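Local coordinates for CCHC-type domain-containing protein (Trypanosoma brucei brucei, PDB 7C45) that binds RNA and trims guide RNAs, probably as a 3'-5' exonuclease of the RNase D type that works with metal ions and carries zinc knuckles, at residues A[17-22]-A[71-76]; A[30-35]-A[60-65]; A[55-60]-A[111-116]; A[131-136]-A[250-255]. All blocks are in the same frame, centred on the assembly; numbering follows the deposited sequence.

Interaction 1. Residues A[17-22]-A[71-76]; sequences RVVDTH and FLFDVL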
loop_
_atom_site.group_PDB
_atom_site.type_symbol
_atom_site.label_atom_id
_atom_site.label_comp_id
_atom_site.label_asym_id
_atom_site.label_seq_id
_atom_site.Cartn_x
_atom_site.Cartn_y
_atom_site.Cartn_z
ATOM N N ARG A 17 3.396 16.657 9.077
ATOM C CA ARG A 17 4.475 17.480 9.610
ATOM C C ARG A 17 5.686 17.294 8.716
ATOM O O ARG A 17 6.194 16.180 8.617
ATOM C CB ARG A 17 4.823 17.073 11.033
ATOM C CG ARG A 17 5.725 18.033 11.747
ATOM C CD ARG A 17 5.410 17.940 13.227
ATOM N NE ARG A 17 3.993 18.196 13.427
ATOM C CZ ARG A 17 3.275 17.720 14.438
ATOM N NH1 ARG A 17 1.981 18.017 14.519
ATOM N NH2 ARG A 17 3.838 16.931 15.354
ATOM N N VAL A 18 6.139 18.378 8.081
ATOM C CA VAL A 18 7.309 18.311 7.208
ATOM C C VAL A 18 8.564 18.165 8.054
ATOM O O VAL A 18 8.801 18.951 8.976
ATOM C CB VAL A 18 7.401 19.564 6.323
ATOM C CG1 VAL A 18 8.709 19.536 5.511
ATOM C CG2 VAL A 18 6.201 19.669 5.419
ATOM N N VAL A 19 9.378 17.181 7.738
ATOM C CA VAL A 19 10.612 16.933 8.472
ATOM C C VAL A 19 11.754 17.320 7.538
ATOM O O VAL A 19 12.147 16.547 6.659
ATOM C CB VAL A 19 10.709 15.480 8.956
ATOM C CG1 VAL A 19 12.037 15.224 9.660
ATOM C CG2 VAL A 19 9.535 15.187 9.912
ATOM N N ASP A 20 12.282 18.538 7.708
ATOM C CA ASP A 20 13.240 19.053 6.743
ATOM C C ASP A 20 14.447 19.719 7.394
ATOM O O ASP A 20 15.240 20.346 6.688
ATOM C CB ASP A 20 12.552 20.010 5.775
ATOM C CG ASP A 20 11.888 21.183 6.462
ATOM O OD1 ASP A 20 11.797 21.226 7.713
ATOM O OD2 ASP A 20 11.417 22.053 5.720
ATOM N N THR A 21 14.613 19.573 8.708
ATOM C CA THR A 21 15.820 19.983 9.395
ATOM C C THR A 21 16.312 18.837 10.269
ATOM O O THR A 21 15.573 17.913 10.616
ATOM C CB THR A 21 15.601 21.227 10.270
ATOM O OG1 THR A 21 14.755 20.887 11.373
ATOM C CG2 THR A 21 14.926 22.329 9.464
ATOM N N HIS A 22 17.589 18.923 10.637
ATOM C CA HIS A 22 18.169 17.927 11.524
ATOM C C HIS A 22 17.425 17.876 12.856
ATOM O O HIS A 22 17.162 16.789 13.380
ATOM C CB HIS A 22 19.658 18.232 11.727
ATOM C CG HIS A 22 20.391 17.189 12.510
ATOM N ND1 HIS A 22 20.588 15.907 12.042
ATOM C CD2 HIS A 22 20.980 17.238 13.728
ATOM C CE1 HIS A 22 21.262 15.211 12.939
ATOM N NE2 HIS A 22 21.513 15.996 13.971
ATOM N N PHE A 71 4.579 11.953 9.209
ATOM C CA PHE A 71 5.863 12.620 8.998
ATOM C C PHE A 71 6.149 12.635 7.507
ATOM O O PHE A 71 6.068 11.593 6.859
ATOM C CB PHE A 71 6.992 11.908 9.735
ATOM C CG PHE A 71 6.911 11.999 11.250
ATOM C CD1 PHE A 71 6.958 13.224 11.885
ATOM C CD2 PHE A 71 6.852 10.832 12.022
ATOM C CE1 PHE A 71 6.914 13.301 13.267
ATOM C CE2 PHE A 71 6.798 10.892 13.404
ATOM C CZ PHE A 71 6.841 12.122 14.030
ATOM N N LEU A 72 6.473 13.802 6.962
ATOM C CA LEU A 72 6.913 13.902 5.575
ATOM C C LEU A 72 8.406 14.195 5.612
ATOM O O LEU A 72 8.815 15.335 5.844
ATOM C CB LEU A 72 6.156 14.980 4.814
ATOM C CG LEU A 72 4.635 14.834 4.815
ATOM C CD1 LEU A 72 4.021 16.037 4.151
ATOM C CD2 LEU A 72 4.247 13.547 4.084
ATOM N N PHE A 73 9.214 13.171 5.401
ATOM C CA PHE A 73 10.656 13.346 5.464
ATOM C C PHE A 73 11.120 13.960 4.157
ATOM O O PHE A 73 10.991 13.341 3.102
ATOM C CB PHE A 73 11.361 12.020 5.706
ATOM C CG PHE A 73 11.153 11.471 7.082
ATOM C CD1 PHE A 73 11.895 11.959 8.145
ATOM C CD2 PHE A 73 10.225 10.472 7.314
ATOM C CE1 PHE A 73 11.718 11.460 9.416
ATOM C CE2 PHE A 73 10.050 9.950 8.592
ATOM C CZ PHE A 73 10.806 10.442 9.638
ATOM N N ASP A 74 11.655 15.180 4.224
ATOM C CA ASP A 74 12.165 15.840 3.026
ATOM C C ASP A 74 13.601 15.359 2.815
ATOM O O ASP A 74 14.580 15.990 3.225
ATOM C CB ASP A 74 12.062 17.353 3.160
ATOM C CG ASP A 74 12.469 18.078 1.893
ATOM O OD1 ASP A 74 13.051 17.442 1.005
ATOM O OD2 ASP A 74 12.225 19.291 1.794
ATOM N N VAL A 75 13.719 14.188 2.179
ATOM C CA VAL A 75 15.037 13.604 1.929
ATOM C C VAL A 75 15.849 14.491 0.978
ATOM O O VAL A 75 17.069 14.611 1.119
ATOM C CB VAL A 75 14.857 12.158 1.399
ATOM C CG1 VAL A 75 16.200 11.528 1.001
ATOM C CG2 VAL A 75 14.182 11.296 2.447
ATOM N N LEU A 76 15.198 15.126 0.005
ATOM C CA LEU A 76 15.926 16.004 -0.918
ATOM C C LEU A 76 16.622 17.125 -0.155
ATOM O O LEU A 76 17.803 17.408 -0.384
ATOM C CB LEU A 76 14.972 16.579 -1.966
ATOM C CG LEU A 76 15.540 17.472 -3.062
ATOM C CD1 LEU A 76 16.479 16.658 -3.940
ATOM C CD2 LEU A 76 14.416 18.152 -3.860
HETATM O O HOH W 1 10.824 21.350 2.830
#

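Interaction 2. Residues A[30-35]-A[60-65]; sequences TSLQGA and VQACSD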
loop_
_atom_site.group_PDB
_atom_site.type_symbol
_atom_site.label_atom_id
_atom_site.label_comp_id
_atom_site.label_asym_id
_atom_site.label_seq_id
_atom_site.Cartn_x
_atom_site.Cartn_y
_atom_site.Cartn_z
ATOM N N THR A 30 12.862 9.672 17.113
ATOM C CA THR A 30 12.487 9.247 18.464
ATOM C C THR A 30 11.027 8.781 18.523
ATOM O O THR A 30 10.719 7.785 19.182
ATOM C CB THR A 30 12.736 10.365 19.471
ATOM O OG1 THR A 30 14.098 10.768 19.410
ATOM C CG2 THR A 30 12.434 9.880 20.873
ATOM N N SER A 31 10.115 9.467 17.835
ATOM C CA SER A 31 8.720 9.019 17.824
ATOM C C SER A 31 8.582 7.645 17.188
ATOM O O SER A 31 7.995 6.724 17.769
ATOM C CB SER A 31 7.854 10.019 17.078
ATOM O OG SER A 31 6.536 9.522 16.941
ATOM N N LEU A 32 9.130 7.483 15.985
ATOM C CA LEU A 32 8.983 6.213 15.292
ATOM C C LEU A 32 9.669 5.084 16.040
ATOM O O LEU A 32 9.261 3.926 15.916
ATOM C CB LEU A 32 9.546 6.320 13.877
ATOM C CG LEU A 32 8.859 7.285 12.951
ATOM C CD1 LEU A 32 9.719 7.464 11.698
ATOM C CD2 LEU A 32 7.455 6.802 12.601
ATOM N N GLN A 33 10.701 5.401 16.831
ATOM C CA GLN A 33 11.384 4.379 17.620
ATOM C C GLN A 33 10.465 3.682 18.608
ATOM O O GLN A 33 10.738 2.542 19.004
ATOM C CB GLN A 33 12.557 4.990 18.372
ATOM C CG GLN A 33 13.774 5.075 17.516
ATOM C CD GLN A 33 14.931 5.727 18.211
ATOM O OE1 GLN A 33 14.768 6.448 19.186
ATOM N NE2 GLN A 33 16.124 5.488 17.691
ATOM N N GLY A 34 9.415 4.350 19.063
ATOM C CA GLY A 34 8.444 3.730 19.945
ATOM C C GLY A 34 7.273 3.055 19.256
ATOM O O GLY A 34 6.313 2.672 19.923
ATOM N N ALA A 35 7.308 2.905 17.937
ATOM C CA ALA A 35 6.184 2.297 17.240
ATOM C C ALA A 35 6.288 0.776 17.220
ATOM O O ALA A 35 7.368 0.186 17.327
ATOM C CB ALA A 35 6.100 2.796 15.797
ATOM N N VAL A 60 10.083 10.687 1.888
ATOM C CA VAL A 60 9.679 9.420 2.490
ATOM C C VAL A 60 8.632 9.750 3.543
ATOM O O VAL A 60 8.847 10.649 4.359
ATOM C CB VAL A 60 10.863 8.662 3.109
ATOM C CG1 VAL A 60 10.364 7.418 3.870
ATOM C CG2 VAL A 60 11.882 8.306 2.026
ATOM N N GLN A 61 7.476 9.093 3.472
ATOM C CA GLN A 61 6.359 9.408 4.356
ATOM C C GLN A 61 6.162 8.282 5.362
ATOM O O GLN A 61 6.353 7.116 5.035
ATOM C CB GLN A 61 5.082 9.644 3.550
ATOM C CG GLN A 61 5.276 10.715 2.475
ATOM C CD GLN A 61 5.624 10.122 1.129
ATOM O OE1 GLN A 61 6.793 9.885 0.816
ATOM N NE2 GLN A 61 4.611 9.859 0.331
ATOM N N ALA A 62 5.824 8.640 6.605
ATOM C CA ALA A 62 5.697 7.636 7.654
ATOM C C ALA A 62 4.534 7.984 8.568
ATOM O O ALA A 62 4.346 9.144 8.942
ATOM C CB ALA A 62 6.959 7.511 8.499
ATOM N N CYS A 63 3.790 6.966 8.957
ATOM C CA CYS A 63 2.697 7.156 9.905
ATOM C C CYS A 63 2.653 5.915 10.776
ATOM O O CYS A 63 2.488 4.814 10.245
ATOM C CB CYS A 63 1.383 7.367 9.168
ATOM S SG CYS A 63 -0.006 7.784 10.263
ATOM N N SER A 64 2.834 6.088 12.088
ATOM C CA SER A 64 2.985 4.963 13.002
ATOM C C SER A 64 1.900 4.981 14.070
ATOM O O SER A 64 1.156 5.946 14.226
ATOM C CB SER A 64 4.363 4.972 13.668
ATOM O OG SER A 64 4.323 5.661 14.910
ATOM N N ASP A 65 1.818 3.879 14.804
ATOM C CA ASP A 65 0.906 3.805 15.939
ATOM C C ASP A 65 1.429 4.547 17.170
ATOM O O ASP A 65 0.739 4.569 18.187
ATOM C CB ASP A 65 0.621 2.339 16.280
ATOM C CG ASP A 65 1.876 1.579 16.674
ATOM O OD1 ASP A 65 2.965 1.932 16.210
ATOM O OD2 ASP A 65 1.775 0.628 17.473
HETATM O O HOH W 2 5.306 8.117 14.916
#

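Interaction 3. Residues A[55-60]-A[111-116]; sequences GRISLV and SCQLGV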
loop_
_atom_site.group_PDB
_atom_site.type_symbol
_atom_site.label_atom_id
_atom_site.label_comp_id
_atom_site.label_asym_id
_atom_site.label_seq_id
_atom_site.Cartn_x
_atom_site.Cartn_y
_atom_site.Cartn_z
ATOM N N GLY A 55 12.445 7.510 -9.691
ATOM C CA GLY A 55 13.419 8.578 -9.791
ATOM C C GLY A 55 13.996 8.958 -8.425
ATOM O O GLY A 55 13.829 8.268 -7.424
ATOM N N ARG A 56 14.710 10.079 -8.414
ATOM C CA ARG A 56 15.393 10.524 -7.200
ATOM C C ARG A 56 14.389 10.675 -6.066
ATOM O O ARG A 56 13.345 11.291 -6.240
ATOM C CB ARG A 56 16.079 11.856 -7.466
ATOM C CG ARG A 56 16.911 12.374 -6.323
ATOM C CD ARG A 56 17.623 13.634 -6.807
ATOM N NE ARG A 56 18.427 14.274 -5.784
ATOM C CZ ARG A 56 19.199 15.322 -6.013
ATOM N NH1 ARG A 56 19.275 15.837 -7.243
ATOM N NH2 ARG A 56 19.903 15.849 -5.022
ATOM N N ILE A 57 14.684 10.075 -4.915
ATOM C CA ILE A 57 13.756 10.173 -3.792
ATOM C C ILE A 57 13.589 11.630 -3.389
ATOM O O ILE A 57 14.570 12.356 -3.207
ATOM C CB ILE A 57 14.244 9.341 -2.605
ATOM C CG1 ILE A 57 14.082 7.847 -2.896
ATOM C CG2 ILE A 57 13.471 9.732 -1.369
ATOM C CD1 ILE A 57 14.714 6.970 -1.861
ATOM N N SER A 58 12.335 12.061 -3.254
ATOM C CA SER A 58 12.019 13.409 -2.796
ATOM C C SER A 58 11.531 13.387 -1.349
ATOM O O SER A 58 12.112 14.036 -0.475
ATOM C CB SER A 58 10.966 14.035 -3.708
ATOM O OG SER A 58 10.616 15.337 -3.284
ATOM N N LEU A 59 10.472 12.631 -1.096
ATOM C CA LEU A 59 9.880 12.454 0.225
ATOM C C LEU A 59 9.864 10.978 0.604
ATOM O O LEU A 59 9.675 10.115 -0.252
ATOM C CB LEU A 59 8.438 12.984 0.255
ATOM C CG LEU A 59 8.208 14.456 -0.081
ATOM C CD1 LEU A 59 6.712 14.794 -0.121
ATOM C CD2 LEU A 59 8.975 15.362 0.924
ATOM N N VAL A 60 10.083 10.687 1.888
ATOM C CA VAL A 60 9.679 9.420 2.490
ATOM C C VAL A 60 8.632 9.750 3.543
ATOM O O VAL A 60 8.847 10.649 4.359
ATOM C CB VAL A 60 10.863 8.662 3.109
ATOM C CG1 VAL A 60 10.364 7.418 3.870
ATOM C CG2 VAL A 60 11.882 8.306 2.026
ATOM N N SER A 111 17.058 0.618 -1.309
ATOM C CA SER A 111 18.329 -0.093 -1.384
ATOM C C SER A 111 19.308 0.626 -2.309
ATOM O O SER A 111 20.459 0.861 -1.938
ATOM C CB SER A 111 18.102 -1.536 -1.847
ATOM O OG SER A 111 19.344 -2.215 -1.998
ATOM N N CYS A 112 18.857 0.988 -3.507
ATOM C CA CYS A 112 19.729 1.621 -4.497
ATOM C C CYS A 112 20.177 2.998 -4.056
ATOM O O CYS A 112 21.360 3.342 -4.170
ATOM C CB CYS A 112 19.008 1.757 -5.826
ATOM S SG CYS A 112 18.847 0.226 -6.701
ATOM N N GLN A 113 19.233 3.816 -3.612
ATOM C CA GLN A 113 19.514 5.211 -3.319
ATOM C C GLN A 113 19.979 5.434 -1.893
ATOM O O GLN A 113 20.852 6.278 -1.666
ATOM C CB GLN A 113 18.284 6.061 -3.612
ATOM C CG GLN A 113 17.908 6.050 -5.076
ATOM C CD GLN A 113 16.754 6.959 -5.359
ATOM O OE1 GLN A 113 16.720 8.116 -4.919
ATOM N NE2 GLN A 113 15.778 6.440 -6.072
ATOM N N LEU A 114 19.454 4.679 -0.923
ATOM C CA LEU A 114 19.788 4.934 0.468
ATOM C C LEU A 114 20.693 3.880 1.071
ATOM O O LEU A 114 21.257 4.122 2.144
ATOM C CB LEU A 114 18.504 5.051 1.317
ATOM C CG LEU A 114 17.494 6.124 0.889
ATOM C CD1 LEU A 114 16.361 6.287 1.888
ATOM C CD2 LEU A 114 18.197 7.452 0.644
ATOM N N GLY A 115 20.862 2.736 0.403
ATOM C CA GLY A 115 21.639 1.642 0.948
ATOM C C GLY A 115 21.002 0.962 2.137
ATOM O O GLY A 115 21.702 0.420 2.982
ATOM N N VAL A 116 19.680 0.979 2.221
ATOM C CA VAL A 116 18.948 0.418 3.342
ATOM C C VAL A 116 18.037 -0.683 2.819
ATOM O O VAL A 116 17.424 -0.545 1.759
ATOM C CB VAL A 116 18.152 1.507 4.090
ATOM C CG1 VAL A 116 19.101 2.502 4.757
ATOM C CG2 VAL A 116 17.261 2.244 3.144
#

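Interaction 4. Residues A[131-136]-A[250-255]; sequences IQWKLR and RYIGPG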
loop_
_atom_site.group_PDB
_atom_site.type_symbol
_atom_site.label_atom_id
_atom_site.label_comp_id
_atom_site.label_asym_id
_atom_site.label_seq_id
_atom_site.Cartn_x
_atom_site.Cartn_y
_atom_site.Cartn_z
ATOM N N ILE A 131 -5.645 -12.736 -0.319
ATOM C CA ILE A 131 -7.028 -13.067 0.018
ATOM C C ILE A 131 -7.790 -13.452 -1.242
ATOM O O ILE A 131 -8.472 -14.483 -1.287
ATOM C CB ILE A 131 -7.689 -11.887 0.748
ATOM C CG1 ILE A 131 -7.052 -11.716 2.137
ATOM C CG2 ILE A 131 -9.220 -12.060 0.848
ATOM C CD1 ILE A 131 -7.460 -10.447 2.858
ATOM N N GLN A 132 -7.675 -12.632 -2.292
ATOM C CA GLN A 132 -8.333 -12.977 -3.553
ATOM C C GLN A 132 -7.809 -14.277 -4.129
ATOM O O GLN A 132 -8.561 -15.009 -4.779
ATOM C CB GLN A 132 -8.153 -11.872 -4.595
ATOM C CG GLN A 132 -8.488 -10.524 -4.058
ATOM C CD GLN A 132 -9.787 -10.515 -3.306
ATOM O OE1 GLN A 132 -10.823 -10.989 -3.796
ATOM N NE2 GLN A 132 -9.748 -9.996 -2.110
ATOM N N TRP A 133 -6.524 -14.556 -3.942
ATOM C CA TRP A 133 -5.960 -15.811 -4.408
ATOM C C TRP A 133 -6.570 -16.992 -3.664
ATOM O O TRP A 133 -6.997 -17.970 -4.286
ATOM C CB TRP A 133 -4.440 -15.799 -4.231
ATOM C CG TRP A 133 -3.814 -17.114 -4.533
ATOM C CD1 TRP A 133 -3.364 -18.053 -3.643
ATOM C CD2 TRP A 133 -3.626 -17.663 -5.828
ATOM N NE1 TRP A 133 -2.874 -19.143 -4.324
ATOM C CE2 TRP A 133 -3.027 -18.929 -5.659
ATOM C CE3 TRP A 133 -3.888 -17.200 -7.108
ATOM C CZ2 TRP A 133 -2.696 -19.733 -6.741
ATOM C CZ3 TRP A 133 -3.553 -17.992 -8.169
ATOM C CH2 TRP A 133 -2.977 -19.252 -7.983
ATOM N N LYS A 134 -6.580 -16.939 -2.327
ATOM C CA LYS A 134 -7.111 -18.049 -1.543
ATOM C C LYS A 134 -8.583 -18.309 -1.859
ATOM O O LYS A 134 -9.016 -19.462 -1.920
ATOM C CB LYS A 134 -6.945 -17.778 -0.047
ATOM C CG LYS A 134 -7.548 -18.837 0.837
ATOM C CD LYS A 134 -7.076 -18.691 2.256
ATOM C CE LYS A 134 -7.599 -19.826 3.113
ATOM N NZ LYS A 134 -6.803 -21.039 2.793
ATOM N N LEU A 135 -9.364 -17.251 -2.051
ATOM C CA LEU A 135 -10.791 -17.411 -2.294
ATOM C C LEU A 135 -11.126 -17.679 -3.760
ATOM O O LEU A 135 -12.114 -18.353 -4.036
ATOM C CB LEU A 135 -11.557 -16.168 -1.843
ATOM C CG LEU A 135 -11.459 -15.819 -0.365
ATOM C CD1 LEU A 135 -12.136 -14.506 -0.054
ATOM C CD2 LEU A 135 -12.026 -16.932 0.475
ATOM N N ARG A 136 -10.357 -17.135 -4.710
ATOM C CA ARG A 136 -10.793 -17.103 -6.103
ATOM C C ARG A 136 -9.711 -17.421 -7.130
ATOM O O ARG A 136 -10.021 -17.441 -8.328
ATOM C CB ARG A 136 -11.376 -15.725 -6.450
ATOM C CG ARG A 136 -12.437 -15.215 -5.524
ATOM C CD ARG A 136 -12.453 -13.712 -5.558
ATOM N NE ARG A 136 -12.452 -13.227 -6.918
ATOM C CZ ARG A 136 -12.270 -11.957 -7.263
ATOM N NH1 ARG A 136 -12.306 -11.613 -8.542
ATOM N NH2 ARG A 136 -12.033 -11.029 -6.346
ATOM N N ARG A 250 3.310 -21.021 -3.108
ATOM C CA ARG A 250 4.286 -21.411 -2.098
ATOM C C ARG A 250 3.948 -20.845 -0.722
ATOM O O ARG A 250 3.933 -21.574 0.276
ATOM C CB ARG A 250 5.676 -20.955 -2.532
ATOM C CG ARG A 250 6.729 -21.075 -1.465
ATOM C CD ARG A 250 8.056 -20.636 -2.068
ATOM N NE ARG A 250 9.141 -20.643 -1.101
ATOM C CZ ARG A 250 10.371 -20.229 -1.374
ATOM N NH1 ARG A 250 11.309 -20.265 -0.439
ATOM N NH2 ARG A 250 10.655 -19.768 -2.586
ATOM N N TYR A 251 3.680 -19.545 -0.644
ATOM C CA TYR A 251 3.524 -18.886 0.647
ATOM C C TYR A 251 2.099 -18.916 1.178
ATOM O O TYR A 251 1.905 -18.943 2.399
ATOM C CB TYR A 251 4.002 -17.430 0.550
ATOM C CG TYR A 251 5.500 -17.346 0.360
ATOM C CD1 TYR A 251 6.354 -17.323 1.457
ATOM C CD2 TYR A 251 6.065 -17.322 -0.909
ATOM C CE1 TYR A 251 7.725 -17.280 1.298
ATOM C CE2 TYR A 251 7.440 -17.262 -1.075
ATOM C CZ TYR A 251 8.262 -17.245 0.031
ATOM O OH TYR A 251 9.626 -17.206 -0.125
ATOM N N ILE A 252 1.104 -18.889 0.302
ATOM C CA ILE A 252 -0.289 -18.863 0.710
ATOM C C ILE A 252 -0.933 -20.241 0.591
ATOM O O ILE A 252 -1.739 -20.627 1.438
ATOM C CB ILE A 252 -1.067 -17.813 -0.116
ATOM C CG1 ILE A 252 -0.346 -16.450 -0.110
ATOM C CG2 ILE A 252 -2.461 -17.645 0.432
ATOM C CD1 ILE A 252 -0.124 -15.884 1.277
ATOM N N GLY A 253 -0.602 -20.990 -0.456
ATOM C CA GLY A 253 -1.234 -22.271 -0.690
ATOM C C GLY A 253 -2.001 -22.273 -1.995
ATOM O O GLY A 253 -1.886 -21.353 -2.813
ATOM N N PRO A 254 -2.805 -23.315 -2.211
ATOM C CA PRO A 254 -3.540 -23.435 -3.472
ATOM C C PRO A 254 -4.595 -22.359 -3.587
ATOM O O PRO A 254 -5.167 -21.914 -2.594
ATOM C CB PRO A 254 -4.187 -24.822 -3.372
ATOM C CG PRO A 254 -4.374 -25.005 -1.928
ATOM C CD PRO A 254 -3.153 -24.400 -1.281
ATOM N N GLY A 255 -4.840 -21.938 -4.822
ATOM C CA GLY A 255 -5.850 -20.949 -5.069
ATOM C C GLY A 255 -7.243 -21.548 -5.030
ATOM O O GLY A 255 -7.453 -22.732 -5.297
HETATM O O HOH W 3 -7.596 -21.773 -1.606
#

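Interaction 1. Residues A[17-22]-A[71-76]
Val19 fills the tight half of this pairing of two parallel strands, 17-19 and 71-74. Its CG1 lies anti to the backbone N (chi1 177°), which brings it alongside the Phe73 ring, 3.6 Å from Phe73 CD1, while CG2 branches toward Phe71, 3.8 Å from Phe71 CD1. A beta-branched valine suits the place, since one methyl serves each aromatic ring. The backbones run in register with three nearly straight bonds: Leu72 N to Arg17 O, Val19 N to Leu72 O at 2.7 Å, and Asp74 N to Val19 O.

The other face is looser: Val18 CG2 only approaches Leu72 CD1 at 4.4 Å. Arg17, at the edge of the Val19 face, is exposed. Further along, the CB atoms of Asp20 and Asp74 touch at 3.8 Å, and one water donates to both Asp20 OD2 and Asp74 OD2. Asp20 pairs with Lys24; Asp74, the N-cap of helix 75-78, binds Arg178 and Thr77 through OD2. The two cations probably offset the like charges.

Strand 16-19 is an edge strand of the sheet; 70-74 lies between it and antiparallel 57-64, and helices 22-33 and 80-92 cover the Phe71 and Phe73 side.

Interaction 2. Residues A[30-35]-A[60-65]
The flat group at this contact is the carboxylate of Asp65, whose OD1 lies against Ala35, 3.3 Å from Ala35 CB and 3.4 Å from Ala35 CA. CG of Asp65 stands between its own backbone N and carbonyl carbon (chi1 61°), which brings OD1 to the 30-35 segment. There OD1 accepts the backbone N-H groups of Arg36 and Ser37, so a short acid suits the spot: it holds the chain at the start of strand 37-44, shortly after helix 22-33.

Ala35 CB also sits 3.5 Å from Ser64 OG. The small methyl can pack against both polar atoms at once.

Helix 22-33 packs here on the central sheet of the exonuclease domain, of the RNase H-like clan, and strand 57-64 offers it the side bearing Ala62 and Ser64; Cys63, between them, points the other way. From the last turn of the helix Leu32 reaches down to this surface. Its CD2 touches Ser64 CB at 3.7 Å and, more loosely, Ala62 CB at 4.2 Å. The small alanine lets the leucine branch approach the strand, and Leu32 also packs on Phe73, Met87 and Leu90.

A water joins the helix to the strand where side chains do not meet directly, hydrogen-bonded to Ser31 OG at 2.8 Å and to Ser64 OG at 2.6 Å. The Ser64 hydroxyl is also hydrogen-bonded to the backbone N of Ala66, and so it ties the bridging water to the loop that follows the strand.

Interaction 3. Residues A[55-60]-A[111-116]
Gln113 makes the polar part of this contact, its terminal amide gripping the backbone on both sides of Arg56. Gln113 OE1 accepts the N-H of Ile57 at 2.8 Å, with the donor in the carbonyl plane on a lone pair. Gln113 NE2 donates to Gly55 O at 3.0 Å, a less ideal bond that reaches the acceptor from above the carbonyl plane, 49° out of it. One bond accepted and one donated hold the amide's rotation, and glutamine suits the place because it supplies donor and acceptor side by side. The side chain runs extended beyond CG (chi2 -176°), long enough to span from helix to strand. Ile57 CG1 packs against the same amide, 3.3 Å from Gln113 OE1.

The arrangement joins the end of helix 104-114 to the start of strand 57-64 in the exonuclease fold. Just beyond, a classic beta bulge sets Ser58 and Leu59 together opposite Glu43 of strand 37-44; Glu43 is a ligand of a bound calcium ion.

Apolar contact is carried by Ile57, which crosses Gln113 and Leu114 obliquely. Its CD1 touches Leu114 CG at 4.0 Å. Val75 and Ala109 pack on the isoleucine as well, while Leu114 continues onto Pro80, Phe83 and Val84 of helix 80-92. The backbone turns away from the helix at Gly115, whose positive phi (69°) is easily adopted by a residue without a side chain.

Interaction 4. Residues A[131-136]-A[250-255]
The backbone of 250-255 leaves its helix at Gly253, with phi 117°, and then runs past the last turn of helix 124-136, where Gly255 CA lies 3.3 Å from Trp133 O. Such a backbone conformation suits glycine, since a CB at Gly253 would press on the preceding carbonyl O.

Trp133 is the side chain that receives this loop. CG lies anti to the backbone N (chi1 173°), which carries the indole to the loop. At its edge NE1 donates to Gly253 O at 2.9 Å; the bond is nearly straight (168°), and the oxygen lies in the ring plane. The one polar atom of a large, buried apolar ring is thus satisfied, which is what tryptophan offers here. Over one face sits Gly255, its CA 3.8 Å from the centroid of the five-membered ring in a CH-pi contact, and the lack of a side chain allows so close an approach. Ile252 CG2 meets the ring edge at Trp133 CD1, 4.2 Å away.

Helix 124-136 belongs to the exonuclease part of the chain, while 250-255 leads from helix 245-251 toward the first zinc site, of the CCHC knuckle type, so the indole joins the two. Helix 245-251 also packs on Trp133 through Arg245, Leu248 and Glu249.

A water donates to both Lys134 O and Pro254 O. Nearby, Arg136 NH2 donates to Gln132 OE1 at 2.8 Å; Arg136 also binds Gly265 O and packs on a sugar of the bound RNA.

Interactions 1, 2 and 3 form one connected region of the exonuclease domain, with centres 13 to 18 Å apart. Strand 57-64 serves both interaction 2 and interaction 3, which share Val60, and it pairs with the 70-74 strand of interaction 1: Phe73 N lies 2.8 Å from Val60 O. The region flanks the metal site of Asp41, Glu43 and Asp191; nearest side chains are about 9 Å (Leu72), 11 Å (Ile57) and 12 Å (Ala62) from a bound calcium ion. Interaction 4 is remote, its centre 31 to 39 Å from the others, yet like interactions 2 and 3 (about 6 and 5 Å) it comes close to the RNA, about 4 Å at the nearest atom.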